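Local coordinates for GRMZM2G135359 pseudokinase (Zea mays, PDB 6CPY), which serves as the pseudokinase domain of a receptor-like membrane protein, keeping a protein kinase fold that may bind ATP, with its signalling role still unclear, at residues E83-S86 with Q87-K91; N127-L130 with F131-L134; Y179-D182 with D183-K187; R290-M293 with K294-A297; A297-M300 with R301-T304. All blocks are in the same frame, centred on the assembly; numbering follows the deposited sequence.

Contact 1: E83-S86 with Q87-K91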
loop_
_atom_site.group_PDB
_atom_site.type_symbol
_atom_site.label_atom_id
_atom_site.label_comp_id
_atom_site.label_asym_id
_atom_site.label_seq_id
_atom_site.Cartn_x
_atom_site.Cartn_y
_atom_site.Cartn_z
ATOM N N GLU A 83 -7.753 -13.425 -19.967
ATOM C CA GLU A 83 -7.816 -13.371 -18.497
ATOM C C GLU A 83 -6.984 -12.203 -17.967
ATOM O O GLU A 83 -7.422 -11.499 -17.060
ATOM C CB GLU A 83 -7.357 -14.701 -17.879
ATOM C CG GLU A 83 -7.163 -14.712 -16.361
ATOM C CD GLU A 83 -8.436 -14.464 -15.564
ATOM O OE1 GLU A 83 -9.548 -14.630 -16.110
ATOM O OE2 GLU A 83 -8.326 -14.110 -14.370
ATOM N N ASN A 84 -5.789 -12.008 -18.529
ATOM C CA ASN A 84 -4.953 -10.862 -18.175
ATOM C C ASN A 84 -5.739 -9.576 -18.386
ATOM O O ASN A 84 -5.745 -8.704 -17.519
ATOM C CB ASN A 84 -3.664 -10.809 -19.019
ATOM C CG ASN A 84 -2.593 -11.777 -18.551
ATOM O OD1 ASN A 84 -1.896 -12.378 -19.372
ATOM N ND2 ASN A 84 -2.438 -11.922 -17.240
ATOM N N GLU A 85 -6.398 -9.457 -19.542
ATOM C CA GLU A 85 -7.166 -8.261 -19.868
ATOM C C GLU A 85 -8.305 -8.069 -18.884
ATOM O O GLU A 85 -8.566 -6.965 -18.430
ATOM C CB GLU A 85 -7.723 -8.334 -21.298
ATOM C CG GLU A 85 -8.412 -7.066 -21.777
ATOM C CD GLU A 85 -7.519 -5.826 -21.768
ATOM O OE1 GLU A 85 -6.276 -5.952 -21.892
ATOM O OE2 GLU A 85 -8.078 -4.717 -21.644
ATOM N N SER A 86 -8.975 -9.163 -18.550
ATOM C CA SER A 86 -10.088 -9.115 -17.616
ATOM C C SER A 86 -9.640 -8.639 -16.223
ATOM O O SER A 86 -10.285 -7.781 -15.630
ATOM C CB SER A 86 -10.751 -10.492 -17.525
ATOM O OG SER A 86 -11.896 -10.423 -16.704
ATOM N N GLN A 87 -8.534 -9.185 -15.726
ATOM C CA GLN A 87 -7.998 -8.798 -14.420
ATOM C C GLN A 87 -7.468 -7.365 -14.406
ATOM O O GLN A 87 -7.526 -6.679 -13.390
ATOM C CB GLN A 87 -6.898 -9.767 -13.990
ATOM C CG GLN A 87 -7.425 -11.151 -13.635
ATOM C CD GLN A 87 -8.307 -11.136 -12.389
ATOM O OE1 GLN A 87 -9.527 -11.267 -12.478
ATOM N NE2 GLN A 87 -7.690 -10.955 -11.223
ATOM N N TYR A 88 -6.936 -6.931 -15.544
ATOM C CA TYR A 88 -6.484 -5.555 -15.717
ATOM C C TYR A 88 -7.644 -4.571 -15.570
ATOM O O TYR A 88 -7.564 -3.599 -14.824
ATOM C CB TYR A 88 -5.800 -5.416 -17.085
ATOM C CG TYR A 88 -5.372 -4.015 -17.468
ATOM C CD1 TYR A 88 -4.130 -3.506 -17.060
ATOM C CD2 TYR A 88 -6.176 -3.213 -18.255
ATOM C CE1 TYR A 88 -3.724 -2.240 -17.423
ATOM C CE2 TYR A 88 -5.780 -1.934 -18.615
ATOM C CZ TYR A 88 -4.559 -1.451 -18.195
ATOM O OH TYR A 88 -4.181 -0.181 -18.568
ATOM N N ARG A 89 -8.739 -4.815 -16.284
ATOM C CA ARG A 89 -9.891 -3.916 -16.201
ATOM C C ARG A 89 -10.537 -3.975 -14.822
ATOM O O ARG A 89 -10.967 -2.957 -14.299
ATOM C CB ARG A 89 -10.925 -4.240 -17.283
ATOM C CG ARG A 89 -10.401 -4.009 -18.688
ATOM C CD ARG A 89 -11.481 -4.178 -19.743
ATOM N NE ARG A 89 -11.027 -3.595 -21.005
ATOM C CZ ARG A 89 -11.784 -2.906 -21.860
ATOM N NH1 ARG A 89 -13.076 -2.683 -21.621
ATOM N NH2 ARG A 89 -11.233 -2.421 -22.967
ATOM N N LYS A 90 -10.600 -5.173 -14.254
ATOM C CA LYS A 90 -11.182 -5.390 -12.932
ATOM C C LYS A 90 -10.430 -4.597 -11.869
ATOM O O LYS A 90 -11.033 -3.920 -11.051
ATOM C CB LYS A 90 -11.139 -6.884 -12.604
ATOM C CG LYS A 90 -11.785 -7.300 -11.291
ATOM C CD LYS A 90 -12.054 -8.800 -11.305
ATOM C CE LYS A 90 -13.220 -9.151 -12.225
ATOM N NZ LYS A 90 -12.883 -10.246 -13.176
ATOM N N LYS A 91 -9.106 -4.669 -11.897
ATOM C CA LYS A 91 -8.300 -3.890 -10.956
ATOM C C LYS A 91 -8.579 -2.394 -11.087
ATOM O O LYS A 91 -8.756 -1.704 -10.091
ATOM C CB LYS A 91 -6.803 -4.164 -11.138
ATOM C CG LYS A 91 -5.950 -3.273 -10.241
ATOM C CD LYS A 91 -4.477 -3.599 -10.268
ATOM C CE LYS A 91 -3.757 -2.690 -9.284
ATOM N NZ LYS A 91 -2.291 -2.920 -9.270
#
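The αC helix of the kinase fold, helix 82-96, carries Glu85 and Arg89 one turn apart, and they illustrate the i to i+4 salt bridge along a helix. Arg89 NE donates to Glu85 OE2 over 3.2 Å, and the oxygen meets the guanidinium at its edge, in plane. OE2 uses its anti lone pair, and the carboxylate and guanidinium planes stand 64° apart. The bend of Glu85 at chi2 (59°) swings its carboxylate back toward Arg89, although its CB sets off away from residues 87-91. The other oxygen, OE1, is gripped by Trp80 NE1 and Arg118 NE, so the carboxylate is held at both ends. With an alanine in place of Glu85, Arg89 NE would probably lose its acceptor and Arg118 its ion-pair mate. On another side of the helix Glu83 and Gln87 run side by side with their flat ends nearly parallel, Glu83 OE2 lying 3.2 Å from Gln87 CG, while Gln87 NE2 reaches Trp194 O. Regular backbone bonds, such as Arg89 N to Glu85 O at 3.0 Å, join the successive turns. Tyr88 extends its ring from the helix onto strands 106-112 and 117-123, its OH bonded to Val119 O, and thereby seats αC against the five-stranded sheet of the N-lobe.

Contact 2: N127-L130 with F131-L134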
loop_
_atom_site.group_PDB
_atom_site.type_symbol
_atom_site.label_atom_id
_atom_site.label_comp_id
_atom_site.label_asym_id
_atom_site.label_seq_id
_atom_site.Cartn_x
_atom_site.Cartn_y
_atom_site.Cartn_z
ATOM N N ASN A 127 9.170 10.079 -0.927
ATOM C CA ASN A 127 10.062 9.571 0.124
ATOM C C ASN A 127 10.147 8.053 0.232
ATOM O O ASN A 127 10.539 7.526 1.266
ATOM C CB ASN A 127 9.685 10.200 1.469
ATOM C CG ASN A 127 10.179 11.624 1.589
ATOM O OD1 ASN A 127 11.328 11.910 1.259
ATOM N ND2 ASN A 127 9.322 12.519 2.049
ATOM N N GLY A 128 9.794 7.346 -0.836
ATOM C CA GLY A 128 10.062 5.924 -0.929
ATOM C C GLY A 128 9.168 5.086 -0.028
ATOM O O GLY A 128 8.081 5.529 0.335
ATOM N N THR A 129 9.641 3.894 0.331
ATOM C CA THR A 129 8.852 2.928 1.116
ATOM C C THR A 129 9.131 3.004 2.608
ATOM O O THR A 129 10.194 3.460 3.049
ATOM C CB THR A 129 9.102 1.476 0.688
ATOM O OG1 THR A 129 10.436 1.086 1.037
ATOM C CG2 THR A 129 8.864 1.298 -0.822
ATOM N N LEU A 130 8.174 2.528 3.391
ATOM C CA LEU A 130 8.356 2.444 4.832
ATOM C C LEU A 130 9.533 1.509 5.158
ATOM O O LEU A 130 10.365 1.833 6.012
ATOM C CB LEU A 130 7.056 1.961 5.490
ATOM C CG LEU A 130 7.069 1.731 6.999
ATOM C CD1 LEU A 130 7.463 2.983 7.764
ATOM C CD2 LEU A 130 5.706 1.235 7.444
ATOM N N PHE A 131 9.609 0.369 4.470
ATOM C CA PHE A 131 10.702 -0.597 4.660
ATOM C C PHE A 131 12.071 0.077 4.539
ATOM O O PHE A 131 12.936 -0.122 5.399
ATOM C CB PHE A 131 10.604 -1.757 3.651
ATOM C CG PHE A 131 11.637 -2.843 3.870
ATOM C CD1 PHE A 131 12.900 -2.739 3.312
ATOM C CD2 PHE A 131 11.339 -3.962 4.639
ATOM C CE1 PHE A 131 13.847 -3.728 3.522
ATOM C CE2 PHE A 131 12.277 -4.950 4.852
ATOM C CZ PHE A 131 13.534 -4.834 4.290
ATOM N N GLU A 132 12.247 0.867 3.483
ATOM C CA GLU A 132 13.492 1.606 3.234
ATOM C C GLU A 132 13.859 2.512 4.396
ATOM O O GLU A 132 14.989 2.477 4.875
ATOM C CB GLU A 132 13.395 2.446 1.950
ATOM C CG GLU A 132 13.592 1.640 0.676
ATOM C CD GLU A 132 13.090 2.339 -0.584
ATOM O OE1 GLU A 132 12.561 3.473 -0.504
ATOM O OE2 GLU A 132 13.219 1.735 -1.670
ATOM N N HIS A 133 12.901 3.315 4.855
ATOM C CA HIS A 133 13.153 4.242 5.958
ATOM C C HIS A 133 13.372 3.589 7.305
ATOM O O HIS A 133 14.079 4.157 8.142
ATOM C CB HIS A 133 12.057 5.303 6.038
ATOM C CG HIS A 133 12.225 6.387 5.031
ATOM N ND1 HIS A 133 13.038 7.479 5.248
ATOM C CD2 HIS A 133 11.744 6.518 3.774
ATOM C CE1 HIS A 133 13.023 8.253 4.178
ATOM N NE2 HIS A 133 12.244 7.695 3.268
ATOM N N LEU A 134 12.800 2.407 7.520
ATOM C CA LEU A 134 12.996 1.672 8.763
ATOM C C LEU A 134 14.297 0.869 8.790
ATOM O O LEU A 134 14.924 0.759 9.837
ATOM C CB LEU A 134 11.825 0.726 9.032
ATOM C CG LEU A 134 10.480 1.357 9.404
ATOM C CD1 LEU A 134 9.417 0.294 9.588
ATOM C CD2 LEU A 134 10.604 2.197 10.672
#
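Leu134 N donates to Leu130 O over 2.9 Å, a regular bond of the first turn of helix 130-135. The two leucine side chains follow the same i to i+4 spacing and cross obliquely, Leu130 CG lying 3.8 Å from Leu134 CD1. Ahead of them the helix starts with a textbook capping box. Thr129 is the N-cap, and its OG1 accepts from Glu132 N at 3.1 Å; in return Glu132 OE1 accepts from Thr129 N, also at 3.1 Å and with a nearly straight N-H...O angle (170°). That second bond arrives well above the carboxylate plane. Thr129 reaches its partner because chi1 (68°) places OG1 between its own backbone N and carbonyl carbon, within reach of Glu132 N. Replacing Glu132 by alanine would probably leave Thr129 N without its acceptor and reduce the box to the one bond from the backbone N to Thr129 OG1. Gly128 suits this box, since a side chain there would run into Glu132 OE1. His133 turns its ring edge to the preceding loop, NE2 lying 2.6 Å from Asn127 O in a weak, bent bond, while its ND1 is bonded to Glu140 O. Asn127 ND2, for its part, goes to Thr181 O. In the wider fold, this short αD helix rests Leu130 on Val224 and Ile228 of helix 214-230 and on Val178, and the loop before it is bonded through Asn127 and Gly128 to Leu180 of strand 178-180.

Contact 3: Y179-D182 with D183-K187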
loop_
_atom_site.group_PDB
_atom_site.type_symbol
_atom_site.label_atom_id
_atom_site.label_comp_id
_atom_site.label_asym_id
_atom_site.label_seq_id
_atom_site.Cartn_x
_atom_site.Cartn_y
_atom_site.Cartn_z
ATOM N N TYR A 179 4.143 3.538 0.971
ATOM C CA TYR A 179 4.995 4.630 0.528
ATOM C C TYR A 179 4.775 5.867 1.403
ATOM O O TYR A 179 3.787 5.964 2.127
ATOM C CB TYR A 179 4.728 4.945 -0.947
ATOM C CG TYR A 179 5.268 3.875 -1.872
ATOM C CD1 TYR A 179 4.579 2.687 -2.074
ATOM C CD2 TYR A 179 6.491 4.042 -2.516
ATOM C CE1 TYR A 179 5.086 1.699 -2.903
ATOM C CE2 TYR A 179 7.004 3.065 -3.353
ATOM C CZ TYR A 179 6.304 1.896 -3.540
ATOM O OH TYR A 179 6.823 0.922 -4.377
ATOM N N LEU A 180 5.721 6.791 1.331
ATOM C CA LEU A 180 5.737 7.978 2.180
ATOM C C LEU A 180 5.734 9.252 1.336
ATOM O O LEU A 180 6.548 9.388 0.425
ATOM C CB LEU A 180 6.987 7.948 3.060
ATOM C CG LEU A 180 7.127 6.703 3.941
ATOM C CD1 LEU A 180 8.406 6.749 4.756
ATOM C CD2 LEU A 180 5.924 6.564 4.867
ATOM N N THR A 181 4.829 10.169 1.670
ATOM C CA THR A 181 4.689 11.458 0.980
ATOM C C THR A 181 5.804 12.417 1.386
ATOM O O THR A 181 6.633 12.091 2.237
ATOM C CB THR A 181 3.345 12.146 1.308
ATOM O OG1 THR A 181 3.330 12.570 2.682
ATOM C CG2 THR A 181 2.172 11.224 1.040
ATOM N N ASP A 182 5.807 13.607 0.781
ATOM C CA ASP A 182 6.841 14.616 1.051
ATOM C C ASP A 182 6.970 15.054 2.525
ATOM O O ASP A 182 8.047 15.506 2.931
ATOM C CB ASP A 182 6.665 15.842 0.135
ATOM C CG ASP A 182 5.314 16.523 0.294
ATOM O OD1 ASP A 182 4.459 16.045 1.079
ATOM O OD2 ASP A 182 5.106 17.551 -0.389
ATOM N N ASP A 183 5.896 14.931 3.316
ATOM C CA ASP A 183 5.984 15.159 4.774
ATOM C C ASP A 183 5.745 13.876 5.590
ATOM O O ASP A 183 5.275 13.909 6.741
ATOM C CB ASP A 183 5.066 16.306 5.225
ATOM C CG ASP A 183 3.613 16.054 4.931
ATOM O OD1 ASP A 183 3.242 14.903 4.599
ATOM O OD2 ASP A 183 2.833 17.025 5.038
ATOM N N PHE A 184 6.103 12.755 4.970
ATOM C CA PHE A 184 6.120 11.435 5.595
ATOM C C PHE A 184 4.759 10.931 6.061
ATOM O O PHE A 184 4.670 10.200 7.039
ATOM C CB PHE A 184 7.168 11.396 6.709
ATOM C CG PHE A 184 8.554 11.617 6.202
ATOM C CD1 PHE A 184 9.308 10.554 5.738
ATOM C CD2 PHE A 184 9.076 12.902 6.109
ATOM C CE1 PHE A 184 10.579 10.752 5.236
ATOM C CE2 PHE A 184 10.350 13.112 5.598
ATOM C CZ PHE A 184 11.103 12.032 5.167
ATOM N N ALA A 185 3.697 11.310 5.357
ATOM C CA ALA A 185 2.407 10.666 5.557
ATOM C C ALA A 185 2.401 9.325 4.818
ATOM O O ALA A 185 3.114 9.143 3.824
ATOM C CB ALA A 185 1.276 11.551 5.066
ATOM N N ALA A 186 1.589 8.392 5.298
ATOM C CA ALA A 186 1.501 7.075 4.694
ATOM C C ALA A 186 0.634 7.082 3.439
ATOM O O ALA A 186 -0.422 7.694 3.424
ATOM C CB ALA A 186 0.927 6.077 5.687
ATOM N N LYS A 187 1.090 6.368 2.411
ATOM C CA LYS A 187 0.247 5.961 1.293
ATOM C C LYS A 187 0.393 4.468 1.044
ATOM O O LYS A 187 1.427 3.991 0.546
ATOM C CB LYS A 187 0.555 6.792 0.033
ATOM C CG LYS A 187 -0.216 8.110 0.008
ATOM C CD LYS A 187 -0.097 8.847 -1.323
ATOM C CE LYS A 187 -0.817 10.176 -1.281
ATOM N NZ LYS A 187 -2.298 10.046 -1.323
HETATM O O HOH W 1 1.384 14.452 2.845
#
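Tyr179 and Lys187 face each other as a hydrogen-bonded antiparallel pair, and their two backbone bonds form the tight end of the hairpin: Lys187 N reaches Tyr179 O at 2.7 Å and Tyr179 N reaches Lys187 O at 2.8 Å. Next comes the non-hydrogen-bonded pair of Leu180 and Ala186, whose side chains lie on the face turned to helix 144-164, Leu180 on Ile150 and Ala186 on Ile154. Leu180 CD1 also meets the edge of the Phe184 ring, 4.0 Å from CD1 of that residue. At the turn Thr181 does most of the holding. Its N donates to Ala185 O, its O accepts from Phe184 N, and its OG1 takes Ala185 N at 3.0 Å. Chi1 of Thr181 (69°) turns OG1 toward the returning chain and leaves CG2 to lie against the Lys187 chain, 3.9 Å from CE. The far end of that lysine is drawn elsewhere, NZ pairing with Glu123. By contrast, the outer tip is loose and wet. A water bridges Thr181 OG1 and Asp183 OD1, donating to the carboxylate at 2.6 Å, while the exposed Asp182 and Asp183 bring their carboxylates near each other, where solvent, and a long, weak ion pair of Asp183 with Arg149, probably ease the like charges. A type I turn over Thr181 to Phe184, followed by Phe184 at positive phi (63°), is the pattern of a type I turn with a G1-type beta bulge, and the whole matches the short β7-β8 hairpin that follows the segment equivalent to the catalytic loop of active kinases.

Contact 4: R290-M293 with K294-A297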
loop_
_atom_site.group_PDB
_atom_site.type_symbol
_atom_site.label_atom_id
_atom_site.label_comp_id
_atom_site.label_asym_id
_atom_site.label_seq_id
_atom_site.Cartn_x
_atom_site.Cartn_y
_atom_site.Cartn_z
ATOM N N ARG A 290 -9.229 -11.771 16.874
ATOM C CA ARG A 290 -8.695 -10.468 16.435
ATOM C C ARG A 290 -9.795 -9.432 16.325
ATOM O O ARG A 290 -10.937 -9.770 16.032
ATOM C CB ARG A 290 -8.001 -10.577 15.082
ATOM C CG ARG A 290 -6.792 -11.478 15.092
ATOM C CD ARG A 290 -6.303 -11.765 13.693
ATOM N NE ARG A 290 -5.400 -12.905 13.700
ATOM C CZ ARG A 290 -5.134 -13.674 12.648
ATOM N NH1 ARG A 290 -5.675 -13.425 11.455
ATOM N NH2 ARG A 290 -4.316 -14.699 12.791
ATOM N N PRO A 291 -9.452 -8.154 16.537
ATOM C CA PRO A 291 -10.428 -7.098 16.335
ATOM C C PRO A 291 -10.680 -6.811 14.850
ATOM O O PRO A 291 -9.897 -7.223 13.986
ATOM C CB PRO A 291 -9.779 -5.893 17.020
ATOM C CG PRO A 291 -8.315 -6.149 16.913
ATOM C CD PRO A 291 -8.153 -7.634 17.000
ATOM N N GLN A 292 -11.784 -6.122 14.580
ATOM C CA GLN A 292 -12.121 -5.638 13.246
ATOM C C GLN A 292 -11.303 -4.389 12.972
ATOM O O GLN A 292 -10.935 -3.672 13.894
ATOM C CB GLN A 292 -13.610 -5.273 13.165
ATOM C CG GLN A 292 -14.567 -6.427 13.412
ATOM C CD GLN A 292 -14.727 -7.318 12.199
ATOM O OE1 GLN A 292 -14.384 -8.501 12.234
ATOM N NE2 GLN A 292 -15.252 -6.755 11.114
ATOM N N MET A 293 -11.048 -4.097 11.701
ATOM C CA MET A 293 -10.203 -2.958 11.368
ATOM C C MET A 293 -10.799 -1.627 11.845
ATOM O O MET A 293 -10.063 -0.711 12.237
ATOM C CB MET A 293 -9.933 -2.922 9.859
ATOM C CG MET A 293 -8.689 -2.150 9.500
ATOM S SD MET A 293 -7.198 -2.798 10.285
ATOM C CE MET A 293 -6.390 -1.231 10.616
ATOM N N LYS A 294 -12.126 -1.519 11.818
ATOM C CA LYS A 294 -12.812 -0.334 12.336
ATOM C C LYS A 294 -12.493 -0.123 13.827
ATOM O O LYS A 294 -12.283 0.998 14.274
ATOM C CB LYS A 294 -14.332 -0.456 12.118
ATOM C CG LYS A 294 -15.155 0.714 12.654
ATOM C CD LYS A 294 -16.642 0.552 12.342
ATOM C CE LYS A 294 -17.516 0.704 13.584
ATOM N NZ LYS A 294 -17.427 2.052 14.223
ATOM N N GLU A 295 -12.440 -1.212 14.583
ATOM C CA GLU A 295 -12.106 -1.140 16.012
ATOM C C GLU A 295 -10.635 -0.750 16.211
ATOM O O GLU A 295 -10.302 0.056 17.083
ATOM C CB GLU A 295 -12.405 -2.484 16.686
ATOM C CG GLU A 295 -13.886 -2.840 16.658
ATOM C CD GLU A 295 -14.180 -4.273 17.057
ATOM O OE1 GLU A 295 -13.458 -5.193 16.618
ATOM O OE2 GLU A 295 -15.167 -4.476 17.799
ATOM N N VAL A 296 -9.765 -1.310 15.382
ATOM C CA VAL A 296 -8.335 -0.985 15.424
ATOM C C VAL A 296 -8.139 0.512 15.189
ATOM O O VAL A 296 -7.449 1.186 15.953
ATOM C CB VAL A 296 -7.529 -1.816 14.401
ATOM C CG1 VAL A 296 -6.081 -1.343 14.327
ATOM C CG2 VAL A 296 -7.566 -3.299 14.749
ATOM N N ALA A 297 -8.759 1.049 14.141
ATOM C CA ALA A 297 -8.613 2.472 13.830
ATOM C C ALA A 297 -9.135 3.371 14.952
ATOM O O ALA A 297 -8.527 4.385 15.275
ATOM C CB ALA A 297 -9.313 2.804 12.514
#
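Val296 lays its CG2 branch against the ring of Pro291, 3.7 Å from CG, where the loop before helix 293-304 lies against the first turn. Its other branch, CG1, meets the terminal methyl of Met293, with CE also 3.7 Å away; the valine is thus held between a proline ahead of the helix and a methionine at its start. Chi1 of Val296 (173°) puts CG1 anti to the backbone N and CG2 anti to the carbonyl carbon, and this splits the two methyls between the two neighbours. Met293 gets its CE there by bending at chi2 and chi3, although its CB sets out away from the following turn. The polar side of the helix start works differently. Gln292 occupies the N-cap, yet the bond made there comes from the other partner: Glu295 OE1 accepts from Gln292 N at 2.8 Å, with an N-H...O angle of 167°, and is met on its anti side. The extended Glu295 chain, reaching back from the first turn, thereby supplies an acceptor for the N-cap residue's backbone N-H and also passes close to Gln292 CB, 3.5 Å from OE1. Gln292 O takes Val296 N at 3.0 Å and, weakly, Glu295 N. This is the αI helix of the kinase C-lobe, and its inner side packs against three other helices: Met293 lies on Ala155 and Leu158 of helix 144-164, Met293 and Val296 both on Tyr221 of helix 214-230, and Pro291 and Val296 reach Ser281 and Cys282 of helix 269-282.

Contact 5: A297-M300 with R301-T304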
loop_
_atom_site.group_PDB
_atom_site.type_symbol
_atom_site.label_atom_id
_atom_site.label_comp_id
_atom_site.label_asym_id
_atom_site.label_seq_id
_atom_site.Cartn_x
_atom_site.Cartn_y
_atom_site.Cartn_z
ATOM N N ALA A 297 -8.759 1.049 14.141
ATOM C CA ALA A 297 -8.613 2.472 13.830
ATOM C C ALA A 297 -9.135 3.371 14.952
ATOM O O ALA A 297 -8.527 4.385 15.275
ATOM C CB ALA A 297 -9.313 2.804 12.514
ATOM N N ALA A 298 -10.266 2.989 15.542
ATOM C CA ALA A 298 -10.847 3.747 16.651
ATOM C C ALA A 298 -9.905 3.757 17.855
ATOM O O ALA A 298 -9.665 4.804 18.460
ATOM C CB ALA A 298 -12.206 3.169 17.033
ATOM N N ARG A 299 -9.366 2.585 18.182
ATOM C CA ARG A 299 -8.425 2.445 19.290
ATOM C C ARG A 299 -7.148 3.238 19.005
ATOM O O ARG A 299 -6.671 3.979 19.867
ATOM C CB ARG A 299 -8.116 0.968 19.561
ATOM C CG ARG A 299 -7.128 0.700 20.704
ATOM C CD ARG A 299 -7.493 1.464 21.969
ATOM N NE ARG A 299 -6.568 1.205 23.072
ATOM C CZ ARG A 299 -6.444 1.980 24.150
ATOM N NH1 ARG A 299 -7.187 3.075 24.291
ATOM N NH2 ARG A 299 -5.565 1.665 25.091
ATOM N N MET A 300 -6.626 3.108 17.782
ATOM C CA MET A 300 -5.448 3.859 17.369
ATOM C C MET A 300 -5.643 5.373 17.477
ATOM O O MET A 300 -4.741 6.067 17.918
ATOM C CB MET A 300 -5.029 3.490 15.937
ATOM C CG MET A 300 -4.397 2.118 15.780
ATOM S SD MET A 300 -2.857 1.906 16.685
ATOM C CE MET A 300 -1.749 2.967 15.762
ATOM N N ARG A 301 -6.809 5.884 17.077
ATOM C CA ARG A 301 -7.095 7.320 17.211
ATOM C C ARG A 301 -7.157 7.755 18.674
ATOM O O ARG A 301 -6.689 8.843 19.025
ATOM C CB ARG A 301 -8.403 7.703 16.517
ATOM C CG ARG A 301 -8.634 9.204 16.536
ATOM C CD ARG A 301 -9.929 9.609 15.874
ATOM N NE ARG A 301 -9.971 11.060 15.722
ATOM C CZ ARG A 301 -10.712 11.712 14.831
ATOM N NH1 ARG A 301 -11.488 11.048 13.977
ATOM N NH2 ARG A 301 -10.657 13.034 14.783
ATOM N N GLU A 302 -7.751 6.911 19.513
ATOM C CA GLU A 302 -7.804 7.143 20.956
ATOM C C GLU A 302 -6.380 7.300 21.501
ATOM O O GLU A 302 -6.086 8.248 22.232
ATOM C CB GLU A 302 -8.537 5.986 21.647
ATOM C CG GLU A 302 -9.058 6.275 23.052
ATOM C CD GLU A 302 -9.778 5.082 23.666
ATOM O OE1 GLU A 302 -10.344 4.261 22.913
ATOM O OE2 GLU A 302 -9.770 4.949 24.909
ATOM N N ILE A 303 -5.484 6.399 21.093
ATOM C CA ILE A 303 -4.097 6.405 21.584
ATOM C C ILE A 303 -3.244 7.566 21.057
ATOM O O ILE A 303 -2.556 8.243 21.831
ATOM C CB ILE A 303 -3.400 5.071 21.252
ATOM C CG1 ILE A 303 -4.070 3.927 22.023
ATOM C CG2 ILE A 303 -1.911 5.140 21.571
ATOM C CD1 ILE A 303 -3.759 2.544 21.481
ATOM N N THR A 304 -3.276 7.788 19.750
ATOM C CA THR A 304 -2.414 8.785 19.113
ATOM C C THR A 304 -2.989 10.200 19.164
ATOM O O THR A 304 -2.240 11.173 19.048
ATOM C CB THR A 304 -2.141 8.440 17.639
ATOM O OG1 THR A 304 -3.360 8.509 16.888
ATOM C CG2 THR A 304 -1.540 7.052 17.515
#
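CG of Arg299 stands opposite the backbone N (chi1 180°), and a bend at chi2 (49°) brings the guanidinium back along the αI helix of the kinase fold to Glu302 and Ile303. These are its i+3 and i+4 neighbours, and they take different parts of the flat group. Ile303 lies over one face, with CG1 3.7 Å from Arg299 CZ and CD1 3.5 Å from NE, so an aliphatic branch pads the group while the two side chains cross at about a right angle. Glu302 comes to the edge instead, its OE2 forming a salt bridge with Arg299 NH1 at 3.3 Å. The carboxylate stands 71° from the guanidinium plane, so the two groups do not share the coplanar, two-bond pairing often seen between such residues. Edge and face are therefore used at once, which is likely to restrict how the guanidinium can turn, although Glu302 lies at the surface. Behind this surface Ile303 and Met300 lean inward, Ile303 on Leu275 and Val278 of helix 269-282, Met300 on Leu275 and also on Tyr221 of helix 214-230. The helix finishes at Thr304, which grips Met300 O twice: the backbone N donates at 2.9 Å, and OG1, standing above the carbonyl plane, donates at 3.0 Å.

In the fold
Along the chain contacts 1 to 4 run in series, and contact 5 begins on the residue where contact 4 ends; each is a turn or cap of local length, and none encloses another. Contact 1 sits on αC in the N-lobe, about 30 Å between centres from contact 2. Contacts 2 and 3 meet directly: the loop before helix 130-135 is bonded to the hairpin, so the start of αD is tied to β7-β8, whose loop contact 3 closes. Contacts 4 and 5 follow one another on helix 293-304, sharing Ala297, and cover the start and the end of the helix against the helices of the C-lobe.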